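Local coordinates for iron-binding protein (Staphylococcus epidermidis, PDB 4M7O) that probably binds iron, perhaps in chelated form, as the extracytoplasmic solute-binding component of an uptake system, at residues I45-T50 against K62-D66; Y174-K178 against N193-D197; I209-D215 against G237-A243. All coordinates share one frame; numbering follows the deposited sequence.

Contact 1: residues I45-T50 against K62-D66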
ATOM      1  N   ILE A  45       7.538  16.850  13.206  1.00 30.75           N
ATOM      2  CA  ILE A  45       7.408  15.448  13.584  1.00 31.44           C
ATOM      3  C   ILE A  45       8.485  15.119  14.609  1.00 31.89           C
ATOM      4  O   ILE A  45       9.676  15.366  14.354  1.00 27.30           O
ATOM      5  CB  ILE A  45       7.579  14.532  12.338  1.00 27.43           C
ATOM      6  CG1 ILE A  45       6.436  14.760  11.343  1.00 30.38           C
ATOM      7  CG2 ILE A  45       7.608  13.079  12.731  1.00 29.87           C
ATOM      8  CD1 ILE A  45       6.664  14.096   9.988  1.00 21.40           C
ATOM      9  N   VAL A  46       8.082  14.585  15.765  1.00 31.25           N
ATOM     10  CA  VAL A  46       9.045  14.268  16.829  1.00 32.05           C
ATOM     11  C   VAL A  46       9.324  12.774  16.921  1.00 32.25           C
ATOM     12  O   VAL A  46      10.318  12.351  17.522  1.00 34.72           O
ATOM     13  CB  VAL A  46       8.594  14.780  18.233  1.00 36.56           C
ATOM     14  CG1 VAL A  46       8.611  16.287  18.279  1.00 40.32           C
ATOM     15  CG2 VAL A  46       7.202  14.269  18.567  1.00 34.88           C
ATOM     16  N   GLY A  47       8.439  11.982  16.325  1.00 30.34           N
ATOM     17  CA  GLY A  47       8.549  10.539  16.370  1.00 25.43           C
ATOM     18  C   GLY A  47       8.009   9.877  15.109  1.00 25.31           C
ATOM     19  O   GLY A  47       7.032  10.347  14.492  1.00 26.50           O
ATOM     20  N   VAL A  48       8.644   8.777  14.717  1.00 28.64           N
ATOM     21  CA  VAL A  48       8.160   7.984  13.587  1.00 29.30           C
ATOM     22  C   VAL A  48       8.203   6.538  14.019  1.00 30.86           C
ATOM     23  O   VAL A  48       8.575   6.243  15.151  1.00 32.50           O
ATOM     24  CB  VAL A  48       9.033   8.192  12.336  1.00 29.83           C
ATOM     25  CG1 VAL A  48       8.858   9.603  11.810  1.00 28.76           C
ATOM     26  CG2 VAL A  48      10.505   7.947  12.677  1.00 30.55           C
ATOM     27  N   SER A  49       7.830   5.626  13.136  1.00 29.31           N
ATOM     28  CA  SER A  49       7.873   4.223  13.503  1.00 29.20           C
ATOM     29  C   SER A  49       9.234   3.639  13.168  1.00 33.81           C
ATOM     30  O   SER A  49      10.016   4.223  12.413  1.00 36.39           O
ATOM     31  CB  SER A  49       6.775   3.438  12.794  1.00 32.16           C
ATOM     32  OG  SER A  49       7.202   3.017  11.517  1.00 33.83           O
ATOM     33  N   THR A  50       9.509   2.467  13.717  1.00 34.23           N
ATOM     34  CA  THR A  50      10.792   1.814  13.507  1.00 34.78           C
ATOM     35  C   THR A  50      10.985   1.342  12.079  1.00 35.69           C
ATOM     36  O   THR A  50      12.090   0.943  11.707  1.00 43.68           O
ATOM     37  CB  THR A  50      10.907   0.607  14.412  1.00 40.70           C
ATOM     38  OG1 THR A  50       9.665  -0.110  14.358  1.00 42.07           O
ATOM     39  CG2 THR A  50      11.186   1.054  15.854  1.00 39.20           C
ATOM     40  N   LYS A  62      14.694  11.999  15.486  1.00 38.56           N
ATOM     41  CA  LYS A  62      13.323  11.644  15.885  1.00 36.41           C
ATOM     42  C   LYS A  62      13.299  10.471  16.864  1.00 33.75           C
ATOM     43  O   LYS A  62      14.216   9.650  16.862  1.00 34.69           O
ATOM     44  CB  LYS A  62      12.474  11.263  14.647  1.00 31.62           C
ATOM     45  CG  LYS A  62      12.408  12.343  13.571  1.00 32.56           C
ATOM     46  CD  LYS A  62      11.289  12.068  12.577  1.00 31.73           C
ATOM     47  CE  LYS A  62      11.192  13.208  11.577  1.00 36.12           C
ATOM     48  NZ  LYS A  62      12.486  13.514  10.899  1.00 34.81           N
ATOM     49  N   LYS A  63      12.247  10.385  17.679  1.00 37.13           N
ATOM     50  CA  LYS A  63      11.973   9.180  18.458  1.00 37.22           C
ATOM     51  C   LYS A  63      11.430   8.086  17.524  1.00 38.86           C
ATOM     52  O   LYS A  63      10.672   8.373  16.598  1.00 33.17           O
ATOM     53  CB  LYS A  63      10.931   9.465  19.542  1.00 36.74           C
ATOM     54  CG  LYS A  63      11.344  10.505  20.564  1.00 40.37           C
ATOM     55  CD  LYS A  63      12.463   9.994  21.445  1.00 47.40           C
ATOM     56  CE  LYS A  63      13.173  11.143  22.142  1.00 55.11           C
ATOM     57  NZ  LYS A  63      14.153  10.638  23.132  1.00 59.96           N
ATOM     58  N   GLN A  64      11.826   6.841  17.768  1.00 37.20           N
ATOM     59  CA  GLN A  64      11.329   5.712  16.994  1.00 38.12           C
ATOM     60  C   GLN A  64      10.420   4.834  17.835  1.00 40.87           C
ATOM     61  O   GLN A  64      10.775   4.450  18.951  1.00 48.87           O
ATOM     62  CB  GLN A  64      12.493   4.867  16.506  1.00 41.93           C
ATOM     63  CG  GLN A  64      13.305   5.489  15.403  1.00 47.76           C
ATOM     64  CD  GLN A  64      14.316   4.516  14.858  1.00 52.50           C
ATOM     65  OE1 GLN A  64      13.962   3.415  14.410  1.00 50.10           O
ATOM     66  NE2 GLN A  64      15.588   4.896  14.914  1.00 46.58           N
ATOM     67  N   PHE A  65       9.253   4.509  17.295  1.00 34.19           N
ATOM     68  CA  PHE A  65       8.294   3.688  18.013  1.00 34.59           C
ATOM     69  C   PHE A  65       7.998   2.410  17.248  1.00 40.50           C
ATOM     70  O   PHE A  65       7.879   2.419  16.013  1.00 33.44           O
ATOM     71  CB  PHE A  65       7.008   4.473  18.247  1.00 35.81           C
ATOM     72  CG  PHE A  65       7.208   5.687  19.101  1.00 32.30           C
ATOM     73  CD1 PHE A  65       7.304   5.567  20.476  1.00 36.90           C
ATOM     74  CD2 PHE A  65       7.345   6.947  18.533  1.00 31.13           C
ATOM     75  CE1 PHE A  65       7.514   6.689  21.292  1.00 37.64           C
ATOM     76  CE2 PHE A  65       7.557   8.078  19.345  1.00 34.49           C
ATOM     77  CZ  PHE A  65       7.642   7.943  20.720  1.00 38.00           C
ATOM     78  N   ASP A  66       7.902   1.306  17.984  1.00 39.00           N
ATOM     79  CA  ASP A  66       7.478   0.042  17.401  1.00 39.56           C
ATOM     80  C   ASP A  66       5.967   0.024  17.462  1.00 37.20           C
ATOM     81  O   ASP A  66       5.403  -0.144  18.540  1.00 36.19           O
ATOM     82  CB  ASP A  66       8.031  -1.122  18.220  1.00 43.56           C
ATOM     83  CG  ASP A  66       7.796  -2.468  17.562  1.00 43.39           C
ATOM     84  OD1 ASP A  66       6.926  -2.578  16.657  1.00 41.48           O
ATOM     85  OD2 ASP A  66       8.492  -3.430  17.955  1.00 42.72           O
TER
HETATM   86  O   HOH W   1       6.962   0.125  13.712  1.00 32.39           O
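The carbonyl oxygen of F65 takes a hydrogen bond from T50 N and a weak one from a water held by T50 OG1, and the bonds close a parallel strand pair at the edge of the five-stranded sheet (63-65, 45-49, 25-27, 82-86, 106-110) of one lobe of this periplasmic-binding-protein fold. T50 N donates to F65 O at 2.8 Å, but the N-H comes in 40° above the carbonyl plane and the bond is bent. S49 CA adds a CA-H...O contact to the same oxygen. Upstream, the pairing becomes regular: K63 N donates to V46 O, V48 N to K63 O and F65 N to V48 O. The middle one, 2.8 Å from V48 N to K63 O, runs almost straight out from the carbonyl. Strand 63-65 is outermost in the sheet, and the far side of 45-49 is bonded to 25-27 through V46 and G47; no helix separates the two paired strands in sequence.

Side chains sort by face. V48 and Q64 share one, where the K62 chain also runs, its CD 3.5 Å from V48 CG1 and its CE 3.8 Å from I45 CG2. A single bend at chi4 (53°) turns the lysine tip off this apolar path, and NZ finds Y37 OH and V58 O. Helix 30-38 covers I45 and V48 through L36, Y37 and T33. F65 instead packs against I26 and against E74 and L75 of helix 72-77. G47, without a side chain, meets the F65 ring at its edge, near the ring plane, CA lying 4.0 Å from CE2. At the far end Q64 reaches out along an extended chain to lay OE1 3.7 Å from T50 CA.

Contact 2: residues Y174-K178 against N193-D197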
ATOM      1  N   TYR A 174      -4.293 -17.300  -1.751  1.00 25.79           N
ATOM      2  CA  TYR A 174      -5.275 -16.224  -1.702  1.00 31.14           C
ATOM      3  C   TYR A 174      -5.070 -15.274  -2.853  1.00 27.38           C
ATOM      4  O   TYR A 174      -3.936 -14.972  -3.233  1.00 32.72           O
ATOM      5  CB  TYR A 174      -5.158 -15.435  -0.395  1.00 23.24           C
ATOM      6  CG  TYR A 174      -5.851 -16.098   0.788  1.00 27.33           C
ATOM      7  CD1 TYR A 174      -5.323 -17.238   1.380  1.00 27.99           C
ATOM      8  CD2 TYR A 174      -7.021 -15.570   1.324  1.00 25.33           C
ATOM      9  CE1 TYR A 174      -5.961 -17.848   2.496  1.00 26.83           C
ATOM     10  CE2 TYR A 174      -7.655 -16.165   2.449  1.00 29.20           C
ATOM     11  CZ  TYR A 174      -7.119 -17.301   3.019  1.00 31.50           C
ATOM     12  OH  TYR A 174      -7.765 -17.899   4.093  1.00 32.93           O
ATOM     13  N   THR A 175      -6.169 -14.765  -3.386  1.00 25.93           N
ATOM     14  CA  THR A 175      -6.073 -13.771  -4.430  1.00 37.59           C
ATOM     15  C   THR A 175      -6.732 -12.507  -3.954  1.00 34.75           C
ATOM     16  O   THR A 175      -7.365 -12.495  -2.899  1.00 35.50           O
ATOM     17  CB  THR A 175      -6.756 -14.231  -5.718  1.00 34.31           C
ATOM     18  OG1 THR A 175      -6.550 -13.240  -6.734  1.00 35.26           O
ATOM     19  CG2 THR A 175      -8.238 -14.412  -5.489  1.00 31.39           C
ATOM     20  N   ALA A 176      -6.581 -11.447  -4.740  1.00 34.28           N
ATOM     21  CA  ALA A 176      -7.229 -10.176  -4.464  1.00 36.37           C
ATOM     22  C   ALA A 176      -8.270  -9.911  -5.539  1.00 36.21           C
ATOM     23  O   ALA A 176      -7.947  -9.834  -6.722  1.00 37.16           O
ATOM     24  CB  ALA A 176      -6.208  -9.058  -4.432  1.00 41.32           C
ATOM     25  N   GLY A 177      -9.527  -9.776  -5.132  1.00 35.85           N
ATOM     26  CA  GLY A 177     -10.592  -9.497  -6.081  1.00 38.08           C
ATOM     27  C   GLY A 177     -10.924  -8.016  -6.062  1.00 41.26           C
ATOM     28  O   GLY A 177     -10.043  -7.178  -5.850  1.00 34.93           O
ATOM     29  N   LYS A 178     -12.193  -7.690  -6.282  1.00 40.02           N
ATOM     30  CA  LYS A 178     -12.634  -6.301  -6.267  1.00 49.27           C
ATOM     31  C   LYS A 178     -12.518  -5.695  -4.874  1.00 47.80           C
ATOM     32  O   LYS A 178     -12.341  -6.416  -3.888  1.00 48.56           O
ATOM     33  CB  LYS A 178     -14.075  -6.194  -6.764  1.00 56.33           C
ATOM     34  CG  LYS A 178     -14.196  -6.118  -8.277  1.00 60.35           C
ATOM     35  CD  LYS A 178     -15.655  -5.987  -8.694  1.00 72.26           C
ATOM     36  CE  LYS A 178     -15.791  -5.224 -10.004  1.00 80.63           C
ATOM     37  NZ  LYS A 178     -15.028  -5.857 -11.112  1.00 81.87           N
ATOM     38  N   ASN A 193      -8.820  -8.452 -13.909  1.00 42.04           N
ATOM     39  CA  ASN A 193      -8.503  -9.283 -12.752  1.00 40.09           C
ATOM     40  C   ASN A 193      -9.137 -10.651 -12.965  1.00 44.49           C
ATOM     41  O   ASN A 193     -10.355 -10.740 -13.161  1.00 46.23           O
ATOM     42  CB  ASN A 193      -9.059  -8.608 -11.493  1.00 39.69           C
ATOM     43  CG  ASN A 193      -8.693  -9.335 -10.203  1.00 36.62           C
ATOM     44  OD1 ASN A 193      -8.475 -10.554 -10.187  1.00 38.99           O
ATOM     45  ND2 ASN A 193      -8.664  -8.589  -9.100  1.00 36.05           N
ATOM     46  N   SER A 194      -8.330 -11.716 -12.950  1.00 44.18           N
ATOM     47  CA  SER A 194      -8.863 -13.077 -13.143  1.00 48.23           C
ATOM     48  C   SER A 194     -10.012 -13.382 -12.184  1.00 47.14           C
ATOM     49  O   SER A 194     -10.877 -14.190 -12.484  1.00 41.44           O
ATOM     50  CB  SER A 194      -7.778 -14.131 -12.921  1.00 43.71           C
ATOM     51  OG  SER A 194      -6.867 -14.183 -13.989  1.00 44.86           O
ATOM     52  N   PHE A 195     -10.000 -12.729 -11.030  1.00 42.08           N
ATOM     53  CA  PHE A 195     -11.022 -12.945 -10.014  1.00 39.80           C
ATOM     54  C   PHE A 195     -11.790 -11.675  -9.675  1.00 41.82           C
ATOM     55  O   PHE A 195     -11.937 -11.317  -8.505  1.00 43.57           O
ATOM     56  CB  PHE A 195     -10.391 -13.572  -8.766  1.00 38.34           C
ATOM     57  CG  PHE A 195     -10.056 -15.026  -8.947  1.00 43.06           C
ATOM     58  CD1 PHE A 195     -10.997 -16.003  -8.678  1.00 42.05           C
ATOM     59  CD2 PHE A 195      -8.817 -15.413  -9.427  1.00 40.49           C
ATOM     60  CE1 PHE A 195     -10.702 -17.348  -8.857  1.00 41.51           C
ATOM     61  CE2 PHE A 195      -8.511 -16.754  -9.613  1.00 40.01           C
ATOM     62  CZ  PHE A 195      -9.454 -17.724  -9.326  1.00 42.64           C
ATOM     63  N   ASP A 196     -12.306 -11.013 -10.708  1.00 51.15           N
ATOM     64  CA  ASP A 196     -13.104  -9.809 -10.514  1.00 54.98           C
ATOM     65  C   ASP A 196     -14.483 -10.153  -9.963  1.00 52.08           C
ATOM     66  O   ASP A 196     -15.233  -9.259  -9.561  1.00 61.43           O
ATOM     67  CB  ASP A 196     -13.216  -8.989 -11.808  1.00 66.04           C
ATOM     68  CG  ASP A 196     -13.833  -9.771 -12.962  1.00 83.38           C
ATOM     69  OD1 ASP A 196     -14.395 -10.866 -12.737  1.00 84.69           O
ATOM     70  OD2 ASP A 196     -13.770  -9.276 -14.110  1.00 95.03           O
ATOM     71  N   ASP A 197     -14.797 -11.450  -9.936  1.00 46.61           N
ATOM     72  CA  ASP A 197     -16.066 -11.935  -9.395  1.00 51.28           C
ATOM     73  C   ASP A 197     -16.080 -12.077  -7.869  1.00 55.31           C
ATOM     74  O   ASP A 197     -17.136 -12.316  -7.283  1.00 61.88           O
ATOM     75  CB  ASP A 197     -16.478 -13.259 -10.055  1.00 55.23           C
ATOM     76  CG  ASP A 197     -15.464 -14.380  -9.834  1.00 56.18           C
ATOM     77  OD1 ASP A 197     -14.250 -14.101  -9.777  1.00 54.10           O
ATOM     78  OD2 ASP A 197     -15.887 -15.551  -9.734  1.00 56.11           O
TER
HETATM   79  O   HOH W   2      -6.428 -12.403  -9.206  1.00 35.94           O
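An Asx turn opens the loop between strands 192-193 and 201-203, and the same asparagine ties the loop to the end of strand 174-176, within the mixed sheet of the second lobe. N193 is the residue that makes it: OD1 accepts from F195 N at 2.8 Å, the donor standing 38° above the plane of the side-chain carbonyl, while a weak D196 N to N193 O bond tightens the same turn. The CG of N193 lies anti to the backbone N (chi1 -176°), which carries the amide across to the strand. There ND2 donates to A176 O at 2.8 Å in a nearly straight bond that lies in the plane of the amide. N183 OD1 is a further partner of ND2, while a water donates to OD1 at 2.9 Å. That water also donates to T175 OG1 at 2.6 Å, bridging the two segments, and OG1 is bonded in turn to M165 O of strand 162-168.

Looser packing flanks this network. T175 CG2 approaches the F195 ring obliquely, 4.0 Å from CG; V204 lies against both side chains and helix 206-212 meets the phenylalanine. G177 CA passes 3.3 Å from F195 O. At the outer end K178 runs beside D196, its CD 3.4 Å from D196 O, and NZ makes a long, weak ion pair with E187. Taken together, the two ends of the N193 amide are told apart by their partners: acceptors face ND2, donors face OD1, so the flip of this buried side chain is fixed and the turn is locked to the strand.

Contact 3: residues I209-D215 against G237-A243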
ATOM      1  N   ILE A 209      -7.955 -21.610 -10.091  1.00 42.04           N
ATOM      2  CA  ILE A 209      -6.995 -20.784 -10.821  1.00 36.40           C
ATOM      3  C   ILE A 209      -6.729 -21.366 -12.218  1.00 37.40           C
ATOM      4  O   ILE A 209      -6.707 -20.630 -13.210  1.00 34.59           O
ATOM      5  CB  ILE A 209      -5.662 -20.654 -10.048  1.00 31.22           C
ATOM      6  CG1 ILE A 209      -5.911 -20.103  -8.639  1.00 33.16           C
ATOM      7  CG2 ILE A 209      -4.698 -19.738 -10.785  1.00 33.72           C
ATOM      8  CD1 ILE A 209      -4.742 -20.317  -7.683  1.00 32.64           C
ATOM      9  N   ILE A 210      -6.521 -22.681 -12.294  1.00 37.50           N
ATOM     10  CA  ILE A 210      -6.236 -23.332 -13.575  1.00 43.45           C
ATOM     11  C   ILE A 210      -7.377 -23.100 -14.553  1.00 43.67           C
ATOM     12  O   ILE A 210      -7.147 -22.799 -15.718  1.00 42.67           O
ATOM     13  CB  ILE A 210      -5.987 -24.847 -13.398  1.00 39.09           C
ATOM     14  CG1 ILE A 210      -4.605 -25.080 -12.785  1.00 37.40           C
ATOM     15  CG2 ILE A 210      -6.115 -25.601 -14.726  1.00 42.15           C
ATOM     16  CD1 ILE A 210      -4.438 -26.455 -12.166  1.00 41.60           C
ATOM     17  N   LYS A 211      -8.609 -23.215 -14.067  1.00 43.45           N
ATOM     18  CA  LYS A 211      -9.781 -23.017 -14.918  1.00 42.69           C
ATOM     19  C   LYS A 211      -9.888 -21.575 -15.422  1.00 43.26           C
ATOM     20  O   LYS A 211     -10.261 -21.357 -16.577  1.00 43.38           O
ATOM     21  CB  LYS A 211     -11.050 -23.423 -14.174  1.00 44.36           C
ATOM     22  CG  LYS A 211     -12.269 -23.565 -15.050  1.00 56.83           C
ATOM     23  CD  LYS A 211     -13.459 -23.971 -14.208  1.00 66.33           C
ATOM     24  CE  LYS A 211     -14.580 -24.517 -15.059  1.00 73.95           C
ATOM     25  NZ  LYS A 211     -15.376 -25.520 -14.294  1.00 81.94           N
ATOM     26  N   ARG A 212      -9.555 -20.601 -14.569  1.00 37.26           N
ATOM     27  CA  ARG A 212      -9.597 -19.190 -14.960  1.00 43.25           C
ATOM     28  C   ARG A 212      -8.535 -18.874 -16.000  1.00 38.77           C
ATOM     29  O   ARG A 212      -8.655 -17.894 -16.750  1.00 39.04           O
ATOM     30  CB  ARG A 212      -9.384 -18.271 -13.750  1.00 47.30           C
ATOM     31  CG  ARG A 212     -10.492 -18.318 -12.725  1.00 57.03           C
ATOM     32  CD  ARG A 212     -11.806 -17.828 -13.286  1.00 56.75           C
ATOM     33  NE  ARG A 212     -12.895 -18.055 -12.339  1.00 57.72           N
ATOM     34  CZ  ARG A 212     -13.386 -17.130 -11.520  1.00 57.10           C
ATOM     35  NH1 ARG A 212     -14.377 -17.437 -10.691  1.00 51.20           N
ATOM     36  NH2 ARG A 212     -12.896 -15.897 -11.535  1.00 56.17           N
ATOM     37  N   ASN A 213      -7.492 -19.700 -16.029  1.00 44.63           N
ATOM     38  CA  ASN A 213      -6.426 -19.591 -17.023  1.00 44.20           C
ATOM     39  C   ASN A 213      -5.870 -18.175 -17.238  1.00 42.77           C
ATOM     40  O   ASN A 213      -5.952 -17.638 -18.342  1.00 42.03           O
ATOM     41  CB  ASN A 213      -6.911 -20.186 -18.357  1.00 43.69           C
ATOM     42  CG  ASN A 213      -5.789 -20.440 -19.318  1.00 45.54           C
ATOM     43  OD1 ASN A 213      -4.620 -20.283 -18.974  1.00 46.20           O
ATOM     44  ND2 ASN A 213      -6.133 -20.845 -20.542  1.00 54.56           N
ATOM     45  N   PRO A 214      -5.280 -17.571 -16.190  1.00 40.22           N
ATOM     46  CA  PRO A 214      -4.722 -16.216 -16.313  1.00 36.02           C
ATOM     47  C   PRO A 214      -3.546 -16.151 -17.289  1.00 37.19           C
ATOM     48  O   PRO A 214      -2.885 -17.174 -17.535  1.00 38.94           O
ATOM     49  CB  PRO A 214      -4.235 -15.895 -14.884  1.00 33.74           C
ATOM     50  CG  PRO A 214      -4.090 -17.234 -14.212  1.00 42.14           C
ATOM     51  CD  PRO A 214      -5.122 -18.124 -14.830  1.00 40.61           C
ATOM     52  N   ASP A 215      -3.315 -14.975 -17.861  1.00 37.56           N
ATOM     53  CA  ASP A 215      -2.223 -14.785 -18.804  1.00 38.95           C
ATOM     54  C   ASP A 215      -0.960 -14.366 -18.059  1.00 51.64           C
ATOM     55  O   ASP A 215       0.144 -14.476 -18.574  1.00 38.46           O
ATOM     56  CB  ASP A 215      -2.614 -13.718 -19.820  1.00 40.99           C
ATOM     57  CG  ASP A 215      -3.938 -14.027 -20.508  1.00 51.87           C
ATOM     58  OD1 ASP A 215      -4.073 -15.127 -21.101  1.00 51.68           O
ATOM     59  OD2 ASP A 215      -4.854 -13.174 -20.442  1.00 48.22           O
ATOM     60  N   GLY A 237      -0.764 -29.246 -12.252  1.00 55.80           N
ATOM     61  CA  GLY A 237      -1.722 -28.704 -13.192  1.00 51.00           C
ATOM     62  C   GLY A 237      -1.418 -27.307 -13.701  1.00 49.21           C
ATOM     63  O   GLY A 237      -1.979 -26.889 -14.715  1.00 55.79           O
ATOM     64  N   PHE A 238      -0.541 -26.579 -13.017  1.00 51.46           N
ATOM     65  CA  PHE A 238      -0.267 -25.201 -13.405  1.00 50.16           C
ATOM     66  C   PHE A 238       0.451 -25.152 -14.754  1.00 52.90           C
ATOM     67  O   PHE A 238       0.395 -24.136 -15.451  1.00 51.85           O
ATOM     68  CB  PHE A 238       0.513 -24.459 -12.316  1.00 51.15           C
ATOM     69  CG  PHE A 238      -0.365 -23.633 -11.388  1.00 46.40           C
ATOM     70  CD1 PHE A 238      -1.414 -24.218 -10.691  1.00 43.94           C
ATOM     71  CD2 PHE A 238      -0.143 -22.277 -11.227  1.00 43.68           C
ATOM     72  CE1 PHE A 238      -2.224 -23.462  -9.859  1.00 40.72           C
ATOM     73  CE2 PHE A 238      -0.948 -21.514 -10.387  1.00 37.20           C
ATOM     74  CZ  PHE A 238      -1.987 -22.109  -9.701  1.00 37.31           C
ATOM     75  N   ASP A 239       1.099 -26.260 -15.116  1.00 60.75           N
ATOM     76  CA  ASP A 239       1.767 -26.422 -16.411  1.00 66.28           C
ATOM     77  C   ASP A 239       0.940 -25.923 -17.580  1.00 63.55           C
ATOM     78  O   ASP A 239       1.481 -25.379 -18.544  1.00 69.63           O
ATOM     79  CB  ASP A 239       2.081 -27.900 -16.669  1.00 79.55           C
ATOM     80  CG  ASP A 239       3.416 -28.324 -16.098  1.00 88.92           C
ATOM     81  OD1 ASP A 239       4.130 -27.457 -15.541  1.00 92.58           O
ATOM     82  OD2 ASP A 239       3.756 -29.524 -16.223  1.00 89.08           O
ATOM     83  N   LYS A 240      -0.369 -26.131 -17.491  1.00 60.49           N
ATOM     84  CA  LYS A 240      -1.295 -25.796 -18.565  1.00 61.15           C
ATOM     85  C   LYS A 240      -1.449 -24.288 -18.781  1.00 63.59           C
ATOM     86  O   LYS A 240      -1.387 -23.813 -19.915  1.00 66.08           O
ATOM     87  CB  LYS A 240      -2.659 -26.435 -18.285  1.00 63.76           C
ATOM     88  CG  LYS A 240      -2.643 -27.960 -18.326  1.00 71.93           C
ATOM     89  CD  LYS A 240      -3.995 -28.521 -18.734  1.00 79.48           C
ATOM     90  CE  LYS A 240      -3.835 -29.810 -19.533  1.00 80.33           C
ATOM     91  NZ  LYS A 240      -2.895 -29.652 -20.678  1.00 79.83           N
ATOM     92  N   ILE A 241      -1.626 -23.553 -17.680  1.00 56.91           N
ATOM     93  CA  ILE A 241      -1.982 -22.125 -17.664  1.00 50.09           C
ATOM     94  C   ILE A 241      -1.228 -21.220 -18.663  1.00 47.62           C
ATOM     95  O   ILE A 241      -0.008 -21.358 -18.811  1.00 48.10           O
ATOM     96  CB  ILE A 241      -1.803 -21.579 -16.227  1.00 47.01           C
ATOM     97  CG1 ILE A 241      -2.656 -22.381 -15.238  1.00 48.71           C
ATOM     98  CG2 ILE A 241      -2.132 -20.095 -16.135  1.00 43.48           C
ATOM     99  CD1 ILE A 241      -2.466 -21.908 -13.787  1.00 43.09           C
ATOM    100  N   ASN A 242      -1.965 -20.324 -19.345  1.00 52.12           N
ATOM    101  CA  ASN A 242      -1.408 -19.336 -20.289  1.00 48.25           C
ATOM    102  C   ASN A 242      -0.105 -18.747 -19.710  1.00 50.94           C
ATOM    103  O   ASN A 242       0.962 -18.850 -20.307  1.00 47.91           O
ATOM    104  CB  ASN A 242      -2.394 -18.158 -20.510  1.00 66.26           C
ATOM    105  CG  ASN A 242      -3.532 -18.446 -21.529  1.00 65.36           C
ATOM    106  OD1 ASN A 242      -3.901 -19.584 -21.791  1.00 56.63           O
ATOM    107  ND2 ASN A 242      -4.106 -17.372 -22.079  1.00 71.29           N
ATOM    108  N   ALA A 243      -0.220 -18.152 -18.520  1.00 43.88           N
ATOM    109  CA  ALA A 243       0.903 -17.491 -17.839  1.00 52.83           C
ATOM    110  C   ALA A 243       2.155 -18.351 -17.691  1.00 43.07           C
ATOM    111  O   ALA A 243       3.259 -17.868 -17.895  1.00 44.38           O
ATOM    112  CB  ALA A 243       0.466 -16.987 -16.476  1.00 39.51           C
TER
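N242 N donates to N213 OD1 at 2.7 Å, an almost perfectly straight bond in the plane of the asparagine carbonyl. Next along, A243 N donates to P214 O at 3.0 Å, in plane and on a lone pair. The first two amides of helix 242-245 thus find acceptors in the turn that ends helix 206-212. The side-chain amides of N213 and N242 stand nearly perpendicular (81°), and their ND2 to OD1 bond, from N213 to N242, is weak. D215 OD1 lies beside N242 ND2, but that separation is too short to be trusted in detail; D215 OD2 accepts from E162 N.

Behind these polar bonds sits an apolar layer. I241, at the N-cap position, sets CD1 3.5 Å above one face of the F238 ring, offset toward its rim. I209 CD1 comes to the ring's edge in plane, 3.9 Å from CZ. I210 pushes CD1 against the backbone of G237, 3.5 Å from its carbonyl carbon, while P214 CD packs on I241 CG2 at 3.8 Å. Further out, F164 of strand 162-168 backs I209 and P214, setting the end of helix 206-212 and the turn after it against the sheet. N213 adopts positive phi where that helix ends, and with chi1 at -165° the side chain swings away from its own amide nitrogen and presents OD1 to helix 242-245. Acceptors gathered at this amino-terminal end, with the carboxylate of D215 close by, would suit the positive end of the helix dipole.

Overall arrangement
Contacts 2 and 3 belong to the same lobe, with centres 15 Å apart, and R212 joins them directly. Its NH1 makes a salt bridge to D197 OD2 at 2.6 Å and its NH2 a probable hydrogen bond to S194 O at 2.8 Å, while F195 packs on the same guanidinium and S194 on P214. The loop 193-197 is therefore pinned to strand 174-176 on one side and to helix 206-212 on another. Contact 1 belongs to the other lobe, across the chain's centre, its own centre 36 Å from that of contact 2 and 45 Å from that of contact 3. In this family the solute is held between the two lobes.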